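Local structure of 3,6-diketocamphane 1,6-monooxygenase (Pseudomonas putida, 4UWM) at residues P208-A213 / P220-S225; A74-L79 / A199-S204; S225-L230 / F335-G340; L105-G110 / D141-S146; I38-I43 / W341-V346. The protein catalyses a flavin-dependent Baeyer-Villiger oxidation that turns a camphor-derived diketone into its lactone, using FMNH2 and O2, in bacterial breakdown of (-)-camphor. One frame throughout, in Å; residues are numbered along the deposited sequence. Where two conformers were deposited one is given.

Interaction 1. Residues P208-A213 / P220-S225. With FMN (flavin mononucleotide), chain C.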
# COMPACT_ATOMS: atom_id res chain seq x y z
N PRO A 208 23.14 -17.40 -7.80
CA PRO A 208 22.16 -17.58 -8.88
C PRO A 208 21.40 -16.29 -9.17
O PRO A 208 21.05 -16.03 -10.33
CB PRO A 208 21.20 -18.64 -8.32
CG PRO A 208 22.00 -19.38 -7.31
CD PRO A 208 22.86 -18.32 -6.67
N SER A 209 21.17 -15.48 -8.13
CA SER A 209 20.55 -14.16 -8.28
C SER A 209 21.43 -13.22 -9.10
O SER A 209 20.94 -12.49 -9.95
CB SER A 209 20.21 -13.55 -6.92
OG SER A 209 19.23 -14.35 -6.27
N MET A 210 22.74 -13.25 -8.83
CA MET A 210 23.68 -12.44 -9.61
C MET A 210 23.71 -12.85 -11.08
O MET A 210 23.78 -11.99 -11.96
CB MET A 210 25.08 -12.48 -9.00
CG MET A 210 25.20 -11.66 -7.73
SD MET A 210 25.02 -9.90 -8.06
CE MET A 210 24.04 -9.40 -6.64
N ARG A 211 23.61 -14.16 -11.33
CA ARG A 211 23.56 -14.70 -12.69
C ARG A 211 22.28 -14.27 -13.40
O ARG A 211 22.31 -13.80 -14.53
CB ARG A 211 23.68 -16.23 -12.65
CG ARG A 211 24.09 -16.89 -13.96
CD ARG A 211 24.48 -18.35 -13.76
NE ARG A 211 25.78 -18.50 -13.09
CZ ARG A 211 25.94 -18.92 -11.84
NH1 ARG A 211 24.89 -19.25 -11.10
NH2 ARG A 211 27.16 -19.03 -11.33
N LEU A 212 21.14 -14.42 -12.72
CA LEU A 212 19.85 -14.01 -13.30
C LEU A 212 19.83 -12.52 -13.61
O LEU A 212 19.29 -12.11 -14.63
CB LEU A 212 18.68 -14.37 -12.37
CG LEU A 212 17.27 -13.87 -12.78
CD1 LEU A 212 16.77 -14.54 -14.05
CD2 LEU A 212 16.27 -14.05 -11.65
N ALA A 213 20.40 -11.71 -12.71
CA ALA A 213 20.42 -10.26 -12.88
C ALA A 213 21.24 -9.91 -14.12
O ALA A 213 20.83 -9.07 -14.93
CB ALA A 213 21.03 -9.59 -11.65
N PRO A 220 22.16 -5.21 -9.91
CA PRO A 220 22.59 -6.12 -8.86
C PRO A 220 22.73 -5.40 -7.49
O PRO A 220 23.23 -4.27 -7.42
CB PRO A 220 23.94 -6.62 -9.38
CG PRO A 220 24.50 -5.43 -10.11
CD PRO A 220 23.31 -4.74 -10.74
N VAL A 221 22.30 -6.05 -6.42
CA VAL A 221 22.42 -5.50 -5.06
C VAL A 221 23.10 -6.58 -4.24
O VAL A 221 22.64 -7.71 -4.18
CB VAL A 221 21.03 -5.13 -4.43
CG1 VAL A 221 21.21 -4.45 -3.07
CG2 VAL A 221 20.24 -4.22 -5.35
N SER A 222 24.22 -6.23 -3.60
CA SER A 222 24.95 -7.19 -2.78
C SER A 222 25.00 -6.71 -1.33
O SER A 222 25.11 -5.51 -1.07
CB SER A 222 26.39 -7.35 -3.29
OG SER A 222 26.45 -7.78 -4.65
N ILE A 223 24.90 -7.65 -0.40
CA ILE A 223 25.16 -7.37 1.00
C ILE A 223 26.64 -7.67 1.25
O ILE A 223 27.10 -8.78 0.98
CB ILE A 223 24.29 -8.23 1.94
CG1 ILE A 223 22.81 -8.26 1.50
CG2 ILE A 223 24.45 -7.78 3.39
CD1 ILE A 223 22.04 -6.95 1.64
N PHE A 224 27.40 -6.69 1.73
CA PHE A 224 28.84 -6.92 1.89
C PHE A 224 29.12 -8.01 2.90
O PHE A 224 28.69 -7.91 4.05
CB PHE A 224 29.62 -5.67 2.27
CG PHE A 224 31.11 -5.89 2.36
CD1 PHE A 224 31.86 -6.13 1.21
CD2 PHE A 224 31.76 -5.87 3.58
CE1 PHE A 224 33.23 -6.34 1.28
CE2 PHE A 224 33.13 -6.08 3.66
CZ PHE A 224 33.87 -6.31 2.51
N SER A 225 29.82 -9.04 2.45
CA SER A 225 30.10 -10.21 3.29
C SER A 225 31.57 -10.66 3.20
O SER A 225 31.90 -11.77 3.61
CB SER A 225 29.15 -11.36 2.93
OG SER A 225 29.51 -11.97 1.71
N1 FMN C . 17.00 -9.97 0.40
C2 FMN C . 16.34 -8.89 -0.10
O2 FMN C . 15.58 -9.04 -1.09
N3 FMN C . 16.46 -7.65 0.41
C4 FMN C . 17.24 -7.39 1.47
O4 FMN C . 17.32 -6.23 1.91
C4A FMN C . 18.01 -8.51 2.09
N5 FMN C . 18.82 -8.33 3.16
C5A FMN C . 19.50 -9.36 3.71
C6 FMN C . 20.33 -9.14 4.81
C7 FMN C . 21.05 -10.19 5.39
C7M FMN C . 21.94 -9.92 6.58
C8 FMN C . 20.92 -11.56 4.82
C8M FMN C . 21.66 -12.73 5.40
C9 FMN C . 20.09 -11.79 3.72
C9A FMN C . 19.38 -10.74 3.14
N10 FMN C . 18.54 -10.97 2.01
C10 FMN C . 17.83 -9.86 1.47
C1' FMN C . 18.38 -12.32 1.45
C2' FMN C . 19.30 -12.55 0.26
O2' FMN C . 19.17 -11.43 -0.62
C3' FMN C . 18.93 -13.83 -0.48
O3' FMN C . 19.73 -14.90 0.03
C4' FMN C . 19.12 -13.66 -1.99
O4' FMN C . 18.02 -12.94 -2.56
C5' FMN C . 19.31 -14.98 -2.73
O5' FMN C . 20.71 -15.16 -2.84
P FMN C . 21.41 -16.22 -3.81
O1P FMN C . 20.61 -16.28 -5.08
O2P FMN C . 22.75 -15.58 -3.98
O3P FMN C . 21.39 -17.49 -3.00
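Met210 starts with CG beside its own backbone N (chi1 -74°) and bends at chi2 (-67°) and again at chi3, which swings its thioether from helix 208-213 onto strand 220-223. Met210 SD settles on CB of Pro220 at 3.7 Å, and the two side chains cross at about a right angle. Met210 CE goes further, to 3.3 Å from the carbonyl O of Val221 and 3.5 Å from OG of Ser222. That hydroxyl has its polar partners in His253 and His233, so the methyl need only pack beside it. A long, flexible, apolar methionine suits a gap between helix and strand axes of 8.9 Å.

One residue earlier, Ser209 turns OG to the side of its own backbone N (chi1 -65°). Ser209 OG donates to O1P of FMN at 2.7 Å, and Ser209 N to the same oxygen at 3.2 Å. Pro208 suits the first turn, where a backbone N-H is not needed for the helix, and the helix start would favour the phosphate's negative charge.

The contact closes the beta-alpha-beta unit of strand 198-202, helix 208-216 and strand 219-223; helix 227-244 adds His233 against Met210, while strand 254-261 pairs with Pro220 and Ser222.

Interaction 2. Residues A74-L79 / A199-S204. With FMN (flavin mononucleotide), chain C.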
# COMPACT_ATOMS: atom_id res chain seq x y z
N ALA A 74 12.63 2.13 -3.60
CA ALA A 74 12.47 0.79 -4.11
C ALA A 74 12.05 -0.15 -3.00
O ALA A 74 12.69 -0.19 -1.95
CB ALA A 74 13.76 0.27 -4.75
N PRO A 75 11.00 -0.96 -3.25
CA PRO A 75 10.85 -2.13 -2.41
C PRO A 75 12.03 -3.06 -2.67
O PRO A 75 12.42 -3.28 -3.84
CB PRO A 75 9.51 -2.76 -2.89
CG PRO A 75 9.39 -2.31 -4.30
CD PRO A 75 10.02 -0.93 -4.36
N MET A 76 12.61 -3.60 -1.60
CA MET A 76 13.79 -4.44 -1.72
C MET A 76 13.72 -5.63 -0.77
O MET A 76 14.38 -5.64 0.30
CB MET A 76 15.06 -3.62 -1.48
CG MET A 76 16.37 -4.34 -1.83
SD MET A 76 16.42 -4.81 -3.57
CE MET A 76 16.38 -3.17 -4.34
N ALA A 77 12.95 -6.66 -1.11
CA ALA A 77 12.25 -6.80 -2.41
C ALA A 77 10.78 -7.16 -2.22
O ALA A 77 10.40 -7.79 -1.22
CB ALA A 77 12.92 -7.93 -3.19
N HIS A 78 9.94 -6.83 -3.19
CA HIS A 78 8.62 -7.49 -3.23
C HIS A 78 8.81 -8.98 -3.45
O HIS A 78 9.57 -9.39 -4.34
CB HIS A 78 7.75 -6.91 -4.36
CG HIS A 78 7.12 -5.60 -4.05
ND1 HIS A 78 6.49 -5.34 -2.85
CD2 HIS A 78 6.95 -4.49 -4.81
CE1 HIS A 78 5.99 -4.11 -2.88
NE2 HIS A 78 6.28 -3.56 -4.04
N LEU A 79 8.16 -9.78 -2.62
CA LEU A 79 8.28 -11.23 -2.72
C LEU A 79 7.17 -11.72 -3.67
O LEU A 79 6.01 -11.87 -3.28
CB LEU A 79 8.21 -11.89 -1.34
CG LEU A 79 9.27 -11.32 -0.36
CD1 LEU A 79 9.22 -12.03 0.97
CD2 LEU A 79 10.67 -11.45 -0.97
N ALA A 199 15.65 -4.71 -9.79
CA ALA A 199 16.82 -5.10 -9.00
C ALA A 199 16.62 -6.43 -8.32
O ALA A 199 15.49 -6.85 -8.05
CB ALA A 199 17.15 -4.01 -8.00
N VAL A 200 17.73 -7.14 -8.08
CA VAL A 200 17.69 -8.37 -7.28
C VAL A 200 18.88 -8.34 -6.31
O VAL A 200 19.89 -7.71 -6.58
CB VAL A 200 17.70 -9.68 -8.11
CG1 VAL A 200 16.56 -9.71 -9.12
CG2 VAL A 200 19.04 -9.89 -8.80
N THR A 201 18.72 -8.99 -5.16
CA THR A 201 19.77 -9.03 -4.15
C THR A 201 20.41 -10.41 -4.15
O THR A 201 19.71 -11.41 -4.28
CB THR A 201 19.25 -8.74 -2.72
OG1 THR A 201 18.24 -9.69 -2.37
CG2 THR A 201 18.69 -7.34 -2.61
N GLY A 202 21.73 -10.44 -4.01
CA GLY A 202 22.46 -11.70 -3.85
C GLY A 202 23.17 -11.78 -2.50
O GLY A 202 23.65 -10.75 -1.98
N PHE A 203 23.20 -12.97 -1.91
CA PHE A 203 24.00 -13.16 -0.70
C PHE A 203 25.05 -14.26 -0.82
O PHE A 203 26.19 -14.04 -0.41
CB PHE A 203 23.18 -13.34 0.59
CG PHE A 203 24.04 -13.44 1.83
CD1 PHE A 203 24.72 -12.32 2.33
CD2 PHE A 203 24.21 -14.66 2.49
CE1 PHE A 203 25.52 -12.42 3.46
CE2 PHE A 203 25.01 -14.76 3.62
CZ PHE A 203 25.67 -13.64 4.10
N SER A 204 24.70 -15.40 -1.42
CA SER A 204 25.64 -16.52 -1.51
C SER A 204 26.83 -16.22 -2.43
O SER A 204 26.78 -15.30 -3.25
CB SER A 204 24.91 -17.81 -1.91
OG SER A 204 24.50 -17.77 -3.26
N1 FMN C . 17.00 -9.97 0.40
C2 FMN C . 16.34 -8.89 -0.10
O2 FMN C . 15.58 -9.04 -1.09
N3 FMN C . 16.46 -7.65 0.41
C4 FMN C . 17.24 -7.39 1.47
O4 FMN C . 17.32 -6.23 1.91
C4A FMN C . 18.01 -8.51 2.09
N5 FMN C . 18.82 -8.33 3.16
C5A FMN C . 19.50 -9.36 3.71
C6 FMN C . 20.33 -9.14 4.81
C7 FMN C . 21.05 -10.19 5.39
C7M FMN C . 21.94 -9.92 6.58
C8 FMN C . 20.92 -11.56 4.82
C8M FMN C . 21.66 -12.73 5.40
C9 FMN C . 20.09 -11.79 3.72
C9A FMN C . 19.38 -10.74 3.14
N10 FMN C . 18.54 -10.97 2.01
C10 FMN C . 17.83 -9.86 1.47
C1' FMN C . 18.38 -12.32 1.45
C2' FMN C . 19.30 -12.55 0.26
O2' FMN C . 19.17 -11.43 -0.62
C3' FMN C . 18.93 -13.83 -0.48
O3' FMN C . 19.73 -14.90 0.03
C4' FMN C . 19.12 -13.66 -1.99
O4' FMN C . 18.02 -12.94 -2.56
C5' FMN C . 19.31 -14.98 -2.73
O5' FMN C . 20.71 -15.16 -2.84
P FMN C . 21.41 -16.22 -3.81
O1P FMN C . 20.61 -16.28 -5.08
O2P FMN C . 22.75 -15.58 -3.98
O3P FMN C . 21.39 -17.49 -3.00
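Met76 lays its thioether along Thr201, SD at 3.5 Å from the methyl CG2, the two side chains running past each other in opposite directions. Turns at chi2 (60°) and chi3 (63°) carry Met76 CE onto CB of Ala199 at 3.8 Å. A foldable methionine can reach both residues, and alanine leaves room for its end. Met76, Thr201 and Phe203 each have a second conformer; the packing is that of the given ones.

The backbone meanwhile reads the flavin: Met76 O accepts N3-H of FMN at 2.9 Å and also bonds Ser44 OG. The next peptide, into Ala77, is cis, a non-prolyl feature also known from bacterial luciferase, and CB of Ala77 comes to 3.6 Å from O2 of FMN. Threonine serves both sides: its methyl meets Met76, while Thr201 OG1 lies 2.6 Å from O2' of FMN. Thr201 O accepts from O4' of FMN at 2.9 Å. Ser204 OG donates to the phosphate O2P of FMN at 2.9 Å, assisted by its backbone N, and the flavin methyl C8M stands over one Phe203 ring face.

Strands 72-79 and 198-202 are not barrel neighbours: strand 105-108 lies between them, and Val221 of strand 219-223 packs on Met76 and Thr201.

Interaction 3. Residues S225-L230 / F335-G340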
# COMPACT_ATOMS: atom_id res chain seq x y z
N SER A 225 29.82 -9.04 2.45
CA SER A 225 30.10 -10.21 3.29
C SER A 225 31.57 -10.66 3.20
O SER A 225 31.90 -11.77 3.61
CB SER A 225 29.15 -11.36 2.93
OG SER A 225 29.51 -11.97 1.71
N GLY A 226 32.44 -9.78 2.69
CA GLY A 226 33.85 -10.10 2.48
C GLY A 226 34.31 -9.80 1.05
O GLY A 226 33.49 -9.72 0.13
N LEU A 227 35.62 -9.63 0.87
CA LEU A 227 36.20 -9.23 -0.42
C LEU A 227 35.99 -10.26 -1.53
O LEU A 227 35.71 -9.90 -2.67
CB LEU A 227 37.70 -8.92 -0.28
CG LEU A 227 38.18 -7.76 0.60
CD1 LEU A 227 39.70 -7.80 0.73
CD2 LEU A 227 37.72 -6.42 0.04
N ASP A 228 36.14 -11.54 -1.18
CA ASP A 228 36.04 -12.61 -2.16
C ASP A 228 34.64 -12.70 -2.76
O ASP A 228 34.48 -12.70 -3.98
CB ASP A 228 36.46 -13.96 -1.56
CG ASP A 228 37.95 -14.01 -1.22
OD1 ASP A 228 38.76 -13.33 -1.90
OD2 ASP A 228 38.31 -14.73 -0.27
N ALA A 229 33.63 -12.75 -1.88
CA ALA A 229 32.23 -12.80 -2.31
C ALA A 229 31.87 -11.58 -3.15
O ALA A 229 31.18 -11.71 -4.15
CB ALA A 229 31.28 -12.94 -1.12
N LEU A 230 32.36 -10.41 -2.75
CA LEU A 230 32.05 -9.21 -3.51
C LEU A 230 32.59 -9.32 -4.93
O LEU A 230 31.90 -9.00 -5.91
CB LEU A 230 32.55 -7.94 -2.80
CG LEU A 230 32.06 -6.62 -3.41
CD1 LEU A 230 30.54 -6.54 -3.46
CD2 LEU A 230 32.63 -5.41 -2.69
N PHE A 335 37.73 -0.20 -2.92
CA PHE A 335 37.66 0.08 -4.35
C PHE A 335 38.88 -0.44 -5.10
O PHE A 335 38.74 -1.03 -6.17
CB PHE A 335 37.48 1.58 -4.60
CG PHE A 335 36.04 2.00 -4.75
CD1 PHE A 335 35.09 1.67 -3.78
CD2 PHE A 335 35.63 2.76 -5.84
CE1 PHE A 335 33.77 2.06 -3.92
CE2 PHE A 335 34.31 3.16 -5.98
CZ PHE A 335 33.38 2.81 -5.02
N GLU A 336 40.07 -0.21 -4.53
CA GLU A 336 41.30 -0.75 -5.11
C GLU A 336 41.28 -2.27 -5.10
O GLU A 336 41.74 -2.91 -6.05
CB GLU A 336 42.53 -0.22 -4.36
CG GLU A 336 42.97 1.17 -4.81
CD GLU A 336 43.07 1.29 -6.32
OE1 GLU A 336 42.06 1.07 -7.00
OE2 GLU A 336 44.17 1.61 -6.82
N ALA A 337 40.73 -2.86 -4.04
CA ALA A 337 40.71 -4.31 -3.90
C ALA A 337 39.67 -5.04 -4.77
O ALA A 337 39.88 -6.21 -5.12
CB ALA A 337 40.57 -4.71 -2.44
N THR A 338 38.57 -4.37 -5.12
CA THR A 338 37.43 -5.04 -5.80
C THR A 338 37.01 -4.41 -7.13
O THR A 338 36.34 -5.05 -7.93
CB THR A 338 36.16 -5.08 -4.91
OG1 THR A 338 35.69 -3.74 -4.68
CG2 THR A 338 36.43 -5.76 -3.57
N GLY A 339 37.38 -3.15 -7.34
CA GLY A 339 36.92 -2.39 -8.51
C GLY A 339 35.86 -1.36 -8.15
O GLY A 339 35.63 -0.41 -8.90
N GLY A 340 35.20 -1.57 -7.01
CA GLY A 340 34.18 -0.63 -6.53
C GLY A 340 32.74 -0.94 -6.91
O GLY A 340 32.42 -2.06 -7.34
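A meeting of helix ends in the outer layer of the TIM barrel sets the first turn of helix 227-244 against the last turn of helix 324-338. Thr338 is wedged between two leucines of the other helix: its methyl CG2 lies 3.9 Å from CD2 of Leu227 and, again at 3.9 Å, from CD2 of Leu230. Each leucine crosses it at about a right angle. Leu227 uses the same CD2 for the more exposed CB of Ala337, 4.1 Å away, where a small residue lets the helices come close.

Threonine suits the place because its two branches do different work. With chi1 at 65°, OG1 sits between the backbone N and the carbonyl carbon, and CG2 is left to face the leucines. Thr338 OG1 accepts the N-H of Gly340 at 3.2 Å, nearly straight at 160°, which makes an ST turn, and it also bonds back to the carbonyl O of Leu334. The chain then leaves the helix at Gly339, whose phi of 106° is easy for glycine. Gly340 has no CB to collide with Phe335, so its CA can rest 3.5 Å above the centre of that ring. In this barrel the turn leads on into strand 343-347, and Trp341 packs on Leu230. At the other helix, Gly226 holds the N-cap position, Leu227 N bonds Asp301, and Asp228 forms a salt bridge with Lys300.

Interaction 4. Residues L105-G110 / D141-S146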
# COMPACT_ATOMS: atom_id res chain seq x y z
N LEU A 105 12.28 -1.25 -8.81
CA LEU A 105 11.62 -2.44 -8.27
C LEU A 105 12.58 -3.57 -7.93
O LEU A 105 13.18 -4.19 -8.82
CB LEU A 105 10.55 -2.93 -9.27
CG LEU A 105 9.91 -4.30 -9.04
CD1 LEU A 105 9.03 -4.29 -7.78
CD2 LEU A 105 9.08 -4.70 -10.28
N GLY A 106 12.67 -3.89 -6.64
CA GLY A 106 13.36 -5.10 -6.22
C GLY A 106 12.39 -6.26 -6.23
O GLY A 106 11.28 -6.15 -5.71
N ILE A 107 12.81 -7.39 -6.82
CA ILE A 107 12.00 -8.63 -6.75
C ILE A 107 12.77 -9.76 -6.09
O ILE A 107 13.99 -9.77 -6.13
CB ILE A 107 11.54 -9.09 -8.15
CG1 ILE A 107 12.74 -9.52 -9.02
CG2 ILE A 107 10.72 -7.99 -8.82
CD1 ILE A 107 12.36 -10.25 -10.30
N GLY A 108 12.07 -10.69 -5.44
CA GLY A 108 12.74 -11.84 -4.86
C GLY A 108 11.78 -12.94 -4.52
O GLY A 108 10.57 -12.77 -4.66
N ALA A 109 12.32 -14.06 -4.05
CA ALA A 109 11.57 -15.27 -3.73
C ALA A 109 11.12 -15.31 -2.29
O ALA A 109 10.07 -15.86 -1.99
CB ALA A 109 12.42 -16.51 -4.01
N GLY A 110 11.94 -14.75 -1.40
CA GLY A 110 11.71 -14.85 0.04
C GLY A 110 12.54 -15.97 0.68
O GLY A 110 12.45 -17.13 0.26
N ASP A 141 10.54 -20.64 -9.56
CA ASP A 141 9.61 -20.77 -10.69
C ASP A 141 8.43 -19.79 -10.52
O ASP A 141 7.99 -19.18 -11.50
CB ASP A 141 9.05 -22.19 -10.78
CG ASP A 141 10.08 -23.22 -11.20
OD1 ASP A 141 11.15 -22.84 -11.73
OD2 ASP A 141 9.81 -24.43 -11.01
N MET A 142 7.94 -19.67 -9.29
CA MET A 142 6.94 -18.65 -8.95
C MET A 142 7.41 -17.24 -9.29
O MET A 142 6.65 -16.48 -9.92
CB MET A 142 6.49 -18.76 -7.48
CG MET A 142 5.80 -20.06 -7.20
SD MET A 142 5.27 -20.31 -5.51
CE MET A 142 3.70 -19.46 -5.50
N VAL A 143 8.65 -16.89 -8.94
CA VAL A 143 9.22 -15.58 -9.32
C VAL A 143 9.21 -15.37 -10.82
O VAL A 143 8.83 -14.30 -11.30
CB VAL A 143 10.65 -15.36 -8.73
CG1 VAL A 143 11.32 -14.11 -9.30
CG2 VAL A 143 10.63 -15.30 -7.20
N ARG A 144 9.62 -16.39 -11.58
CA ARG A 144 9.66 -16.32 -13.04
C ARG A 144 8.28 -16.08 -13.67
O ARG A 144 8.13 -15.25 -14.55
CB ARG A 144 10.29 -17.60 -13.60
CG ARG A 144 11.06 -17.43 -14.90
CD ARG A 144 11.75 -18.73 -15.29
NE ARG A 144 12.47 -19.34 -14.17
CZ ARG A 144 12.18 -20.54 -13.66
NH1 ARG A 144 11.20 -21.27 -14.17
NH2 ARG A 144 12.90 -21.01 -12.65
N GLU A 145 7.29 -16.84 -13.23
CA GLU A 145 5.94 -16.73 -13.80
C GLU A 145 5.34 -15.37 -13.45
O GLU A 145 4.71 -14.74 -14.29
CB GLU A 145 5.03 -17.88 -13.33
CG GLU A 145 3.64 -17.90 -14.00
CD GLU A 145 2.78 -19.05 -13.52
OE1 GLU A 145 3.29 -20.17 -13.38
OE2 GLU A 145 1.58 -18.86 -13.28
N SER A 146 5.55 -14.93 -12.21
CA SER A 146 5.01 -13.61 -11.82
C SER A 146 5.61 -12.52 -12.70
O SER A 146 4.90 -11.69 -13.25
CB SER A 146 5.26 -13.31 -10.33
OG SER A 146 5.07 -11.91 -10.12
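Strand and helix layers of the TIM barrel meet where the end of strand 105-108 is covered by helix 139-155, whose Val143 points toward it. Val143 CG1, anti to the backbone N (chi1 171°), touches CD1 of Ile107 at 4.1 Å. Val143 CG2 lies against the chain leaving the strand, 3.6 Å from the carbonyl O of Gly108 and 3.6 Å from CA of Ala109, whose CB is 3.9 Å away. A compact beta-branched residue fits here, offering one methyl to a side chain and the other to backbone. Gly108 takes part through its carbonyl O, whereas the short side chain of Ala109 permits the near approach of the backbones, the CA atoms of Ala109 and Val143 being 6.1 Å apart.

On the helix's other side, Arg144, in one of its two conformers, forms a salt bridge through NH2 to OD1 of Asp141 at 2.7 Å, one turn back. Glu145 receives the backbone N-H groups of Tyr165 and Trp166.

Ile107 also packs on Leu147 of the same helix and on Ile198 and Val200 of strand 198-202, while strand 105-108 itself lies in the sheet between strands 72-79 and 198-202.

Interaction 5. Residues I38-I43 / W341-V346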
# COMPACT_ATOMS: atom_id res chain seq x y z
N ILE A 38 20.75 12.02 -0.28
CA ILE A 38 20.83 10.58 -0.48
C ILE A 38 19.99 10.21 -1.72
O ILE A 38 18.90 10.74 -1.94
CB ILE A 38 20.49 9.81 0.82
CG1 ILE A 38 21.66 9.98 1.81
CG2 ILE A 38 20.23 8.32 0.55
CD1 ILE A 38 21.42 9.38 3.20
N ASP A 39 20.55 9.37 -2.58
CA ASP A 39 20.01 9.11 -3.92
C ASP A 39 18.77 8.18 -3.92
O ASP A 39 17.86 8.36 -4.70
CB ASP A 39 21.08 8.46 -4.80
CG ASP A 39 20.60 8.25 -6.23
OD1 ASP A 39 20.17 9.25 -6.84
OD2 ASP A 39 20.64 7.11 -6.74
N SER A 40 18.80 7.17 -3.06
CA SER A 40 17.75 6.15 -3.06
C SER A 40 17.50 5.63 -1.65
O SER A 40 18.39 5.63 -0.81
CB SER A 40 18.11 5.00 -4.01
OG SER A 40 19.28 4.35 -3.59
N MET A 41 16.26 5.19 -1.40
CA MET A 41 15.94 4.49 -0.16
C MET A 41 15.27 3.17 -0.51
O MET A 41 14.24 3.18 -1.16
CB MET A 41 15.04 5.35 0.72
CG MET A 41 14.64 4.68 2.04
SD MET A 41 13.52 5.77 2.93
CE MET A 41 13.27 4.87 4.47
N MET A 42 15.89 2.07 -0.11
CA MET A 42 15.37 0.72 -0.30
C MET A 42 14.62 0.32 0.97
O MET A 42 15.11 0.56 2.08
CB MET A 42 16.52 -0.27 -0.55
CG MET A 42 17.23 -0.05 -1.90
SD MET A 42 18.62 -1.19 -2.11
CE MET A 42 19.36 -0.54 -3.62
N ILE A 43 13.43 -0.30 0.82
CA ILE A 43 12.64 -0.74 1.99
C ILE A 43 12.26 -2.19 1.82
O ILE A 43 11.63 -2.54 0.81
CB ILE A 43 11.39 0.15 2.20
CG1 ILE A 43 11.83 1.62 2.26
CG2 ILE A 43 10.61 -0.27 3.46
CD1 ILE A 43 10.76 2.66 2.06
N TRP A 341 31.87 0.05 -6.73
CA TRP A 341 30.42 -0.09 -6.94
C TRP A 341 29.84 1.30 -7.13
O TRP A 341 30.51 2.29 -6.85
CB TRP A 341 29.76 -0.77 -5.74
CG TRP A 341 30.06 -0.08 -4.42
CD1 TRP A 341 29.47 1.07 -3.93
CD2 TRP A 341 31.04 -0.47 -3.44
NE1 TRP A 341 30.02 1.40 -2.72
CE2 TRP A 341 30.98 0.48 -2.39
CE3 TRP A 341 31.96 -1.52 -3.36
CZ2 TRP A 341 31.81 0.40 -1.27
CZ3 TRP A 341 32.78 -1.60 -2.24
CH2 TRP A 341 32.69 -0.65 -1.21
N GLY A 342 28.60 1.36 -7.59
CA GLY A 342 27.96 2.64 -7.83
C GLY A 342 27.27 3.30 -6.63
O GLY A 342 27.23 4.53 -6.55
N THR A 343 26.68 2.49 -5.74
CA THR A 343 25.94 3.05 -4.59
C THR A 343 26.35 2.38 -3.30
O THR A 343 26.34 1.14 -3.19
CB THR A 343 24.39 2.94 -4.75
OG1 THR A 343 23.96 3.64 -5.92
CG2 THR A 343 23.67 3.57 -3.55
N LEU A 344 26.69 3.20 -2.31
CA LEU A 344 26.96 2.70 -0.98
C LEU A 344 25.63 2.70 -0.24
O LEU A 344 25.09 3.77 0.09
CB LEU A 344 27.98 3.59 -0.26
CG LEU A 344 28.22 3.21 1.20
CD1 LEU A 344 29.09 1.98 1.29
CD2 LEU A 344 28.83 4.38 1.98
N GLN A 345 25.10 1.50 0.01
CA GLN A 345 23.75 1.40 0.55
C GLN A 345 23.86 1.28 2.05
O GLN A 345 24.17 0.22 2.57
CB GLN A 345 22.98 0.22 -0.08
CG GLN A 345 21.47 0.45 -0.21
CD GLN A 345 21.09 1.38 -1.37
OE1 GLN A 345 21.64 1.28 -2.47
NE2 GLN A 345 20.13 2.26 -1.13
N VAL A 346 23.59 2.38 2.75
CA VAL A 346 23.77 2.42 4.20
C VAL A 346 22.61 1.79 4.97
O VAL A 346 21.46 2.19 4.81
CB VAL A 346 24.00 3.88 4.67
CG1 VAL A 346 24.21 3.92 6.18
CG2 VAL A 346 25.19 4.47 3.92
O HOH W 1 21.26 4.81 -5.27
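Ser40 OG is held from two directions, by a water at 2.6 Å and by the amide NE2 of Gln345 at 3.3 Å. The amide bond is weak by length but almost straight (176°). The same water donates to OD2 of Asp39 at 2.8 Å and bonds OG1 of Thr343 at 3.0 Å, so it bridges Asp39 and Ser40 on one segment to Thr343 on the other. A small serine leaves room for it.

Gln345 NE2 also bonds Leu7 O, on the strand 4-9 that runs between strands 40-43 and 343-346, whose axes are 8.4 Å apart. Over the amide lies Met42, crossing the glutamine at about a right angle: Met42 SD is 3.6 Å from CD of Gln345, and Met42 CE is 3.1 Å from OE1 of Gln345. Its extension beyond CG (chi2 178°) carries SD and CE over the amide face.

Since Leu7 O can only accept, NE2 probably belongs on that side, which leaves the methyl, slightly polarised by sulfur, over the amide face at OE1, probably a tolerable neighbour for an oxygen within the barrel.

All five contacts belong to one TIM barrel. Along the chain, interaction 5 joins the second strand, 40-43, to the last, 343-347, and spans the others: interaction 4 lies within the span of interaction 2, which is followed by interaction 1 and then interaction 3. Centres of interactions 1 and 2 are about 9 Å apart, as are those of 2 and 4; 1 and 2 both bind FMN, whose phosphate is held where the loop after strand 198-202 runs into helix 208-216. Interaction 5 reaches interaction 2 through Met42 against Met76. The contacts that reach the sheet frame the flavin pocket, while interaction 3, sharing Ser225 with interaction 1, lies in the helical layer outside it, about 27 Å from interaction 4, centre to centre.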